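Local coordinates for protein P-granule scaffold (Caenorhabditis japonica, PDB 5W4A) that probably serves as a scaffold of germ (P) granules and takes part in repressing mRNA there, at residues T90-K93 and K94-D98. Residues are numbered along the deposited sequence; the frame is centred on the assembly and turned at random.
Sequences TEFK and KRNQD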
loop_
_atom_site.group_PDB
_atom_site.type_symbol
_atom_site.label_atom_id
_atom_site.label_comp_id
_atom_site.label_asym_id
_atom_site.label_seq_id
_atom_site.Cartn_x
_atom_site.Cartn_y
_atom_site.Cartn_z
ATOM N N THR C 90 -23.703 -14.344 -8.772
ATOM C CA THR C 90 -25.135 -14.351 -9.022
ATOM C C THR C 90 -25.872 -13.605 -7.919
ATOM O O THR C 90 -26.792 -12.826 -8.202
ATOM C CB THR C 90 -25.634 -15.787 -9.159
ATOM O OG1 THR C 90 -25.010 -16.376 -10.306
ATOM C CG2 THR C 90 -27.137 -15.822 -9.334
ATOM N N GLU C 91 -25.446 -13.791 -6.660
ATOM C CA GLU C 91 -26.041 -13.036 -5.562
ATOM C C GLU C 91 -25.793 -11.542 -5.736
ATOM O O GLU C 91 -26.689 -10.732 -5.482
ATOM C CB GLU C 91 -25.495 -13.520 -4.212
ATOM C CG GLU C 91 -26.126 -12.853 -2.990
ATOM C CD GLU C 91 -27.542 -13.333 -2.691
ATOM O OE1 GLU C 91 -27.853 -14.508 -2.976
ATOM O OE2 GLU C 91 -28.332 -12.545 -2.141
ATOM N N PHE C 92 -24.600 -11.162 -6.200
ATOM C CA PHE C 92 -24.337 -9.754 -6.470
ATOM C C PHE C 92 -25.326 -9.197 -7.484
ATOM O O PHE C 92 -25.882 -8.111 -7.300
ATOM C CB PHE C 92 -22.913 -9.579 -6.962
ATOM C CG PHE C 92 -22.579 -8.182 -7.393
ATOM C CD1 PHE C 92 -22.921 -7.722 -8.648
ATOM C CD2 PHE C 92 -21.902 -7.326 -6.535
ATOM C CE1 PHE C 92 -22.590 -6.448 -9.044
ATOM C CE2 PHE C 92 -21.567 -6.055 -6.920
ATOM C CZ PHE C 92 -21.921 -5.600 -8.166
ATOM N N LYS C 93 -25.540 -9.920 -8.582
ATOM C CA LYS C 93 -26.438 -9.419 -9.615
ATOM C C LYS C 93 -27.868 -9.305 -9.101
ATOM O O LYS C 93 -28.582 -8.354 -9.441
ATOM C CB LYS C 93 -26.355 -10.332 -10.835
ATOM C CG LYS C 93 -25.040 -10.179 -11.583
ATOM C CD LYS C 93 -25.047 -11.018 -12.846
ATOM C CE LYS C 93 -24.233 -10.371 -13.950
ATOM N NZ LYS C 93 -24.445 -11.045 -15.270
ATOM N N LYS C 94 -28.306 -10.264 -8.279
ATOM C CA LYS C 94 -29.630 -10.185 -7.665
ATOM C C LYS C 94 -29.766 -8.933 -6.812
ATOM O O LYS C 94 -30.774 -8.222 -6.899
ATOM C CB LYS C 94 -29.910 -11.434 -6.817
ATOM C CG LYS C 94 -31.132 -11.320 -5.860
ATOM C CD LYS C 94 -31.139 -12.389 -4.752
ATOM C CE LYS C 94 -31.397 -13.789 -5.302
ATOM N NZ LYS C 94 -31.827 -14.742 -4.234
ATOM N N ARG C 95 -28.783 -8.675 -5.935
ATOM C CA ARG C 95 -28.862 -7.502 -5.070
ATOM C C ARG C 95 -28.848 -6.221 -5.898
ATOM O O ARG C 95 -29.537 -5.251 -5.564
ATOM C CB ARG C 95 -27.700 -7.499 -4.067
ATOM C CG ARG C 95 -27.702 -8.688 -3.118
ATOM C CD ARG C 95 -28.811 -8.612 -2.105
ATOM N NE ARG C 95 -28.880 -9.877 -1.374
ATOM C CZ ARG C 95 -29.526 -10.061 -0.233
ATOM N NH1 ARG C 95 -30.181 -9.071 0.350
ATOM N NH2 ARG C 95 -29.501 -11.258 0.340
ATOM N N ASN C 96 -28.062 -6.202 -6.975
ATOM C CA ASN C 96 -27.993 -5.013 -7.815
ATOM C C ASN C 96 -29.324 -4.769 -8.517
ATOM O O ASN C 96 -29.784 -3.628 -8.608
ATOM C CB ASN C 96 -26.854 -5.143 -8.810
ATOM C CG ASN C 96 -26.218 -3.805 -9.137
ATOM O OD1 ASN C 96 -26.140 -2.917 -8.280
ATOM N ND2 ASN C 96 -25.743 -3.659 -10.357
ATOM N N GLN C 97 -29.969 -5.830 -9.001
ATOM C CA GLN C 97 -31.285 -5.664 -9.621
ATOM C C GLN C 97 -32.287 -5.061 -8.638
ATOM O O GLN C 97 -33.060 -4.160 -8.998
ATOM C CB GLN C 97 -31.785 -7.011 -10.152
ATOM C CG GLN C 97 -33.237 -6.994 -10.636
ATOM C CD GLN C 97 -33.722 -8.371 -11.022
ATOM O OE1 GLN C 97 -32.931 -9.237 -11.399
ATOM N NE2 GLN C 97 -35.026 -8.589 -10.915
ATOM N N ASP C 98 -32.276 -5.538 -7.385
ATOM C CA ASP C 98 -33.155 -5.025 -6.333
ATOM C C ASP C 98 -32.968 -3.531 -6.104
ATOM O O ASP C 98 -33.915 -2.824 -5.739
ATOM C CB ASP C 98 -32.865 -5.755 -5.019
ATOM C CG ASP C 98 -33.977 -6.670 -4.574
ATOM O OD1 ASP C 98 -35.009 -6.777 -5.270
ATOM O OD2 ASP C 98 -33.791 -7.283 -3.500
#
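E91 and R95 sit one turn apart on helix 89-100, where R95 N donates to E91 O at 3.0 Å and the same i+4 to i bonds run from K94 N to T90 O, N96 N to F92 O and Q97 N to K93 O. Beside helix 57-64, partly exposed, E91 and R95 form a salt bridge. A single carboxylate oxygen, E91 OE2, takes both bonds. R95 NE reaches it at 2.8 Å on the anti lone pair, the straighter of the two. R95 NH2 meets it at 3.0 Å, nearly in line with the C-O bond. OE2 lies near the guanidinium plane, at its NE/NH2 edge, while the carboxylate is turned 51° from that plane. E91 has CG anti to its N (chi1 -176°) and then bends at chi2 (74°), which swings the carboxylate back toward R95. K94 crosses the acid obliquely, its CD 3.8 Å from E91 OE2. K94 NZ stays 4.2 Å from E91 OE1, beyond salt-bridge distance, though the opposite charges probably still attract. R95 also makes a cation-pi contact with F65, and both E91 and R95 touch V61 of helix 57-64. With an alanine at R95, E91 OE2 would probably lose both of its nitrogen donors and F65 its cation. Inward, F92 packs on M78 and L82 of helix 71-84 and meets H106 edge-to-face, while buried N96 hydrogen-bonds S109 OG through ND2 and takes hydrogen bonds from H106 N and T105 OG1 on OD1. The whole is an i, i+4 Glu-Arg salt bridge on an amphipathic helix of this largely helical N-domain.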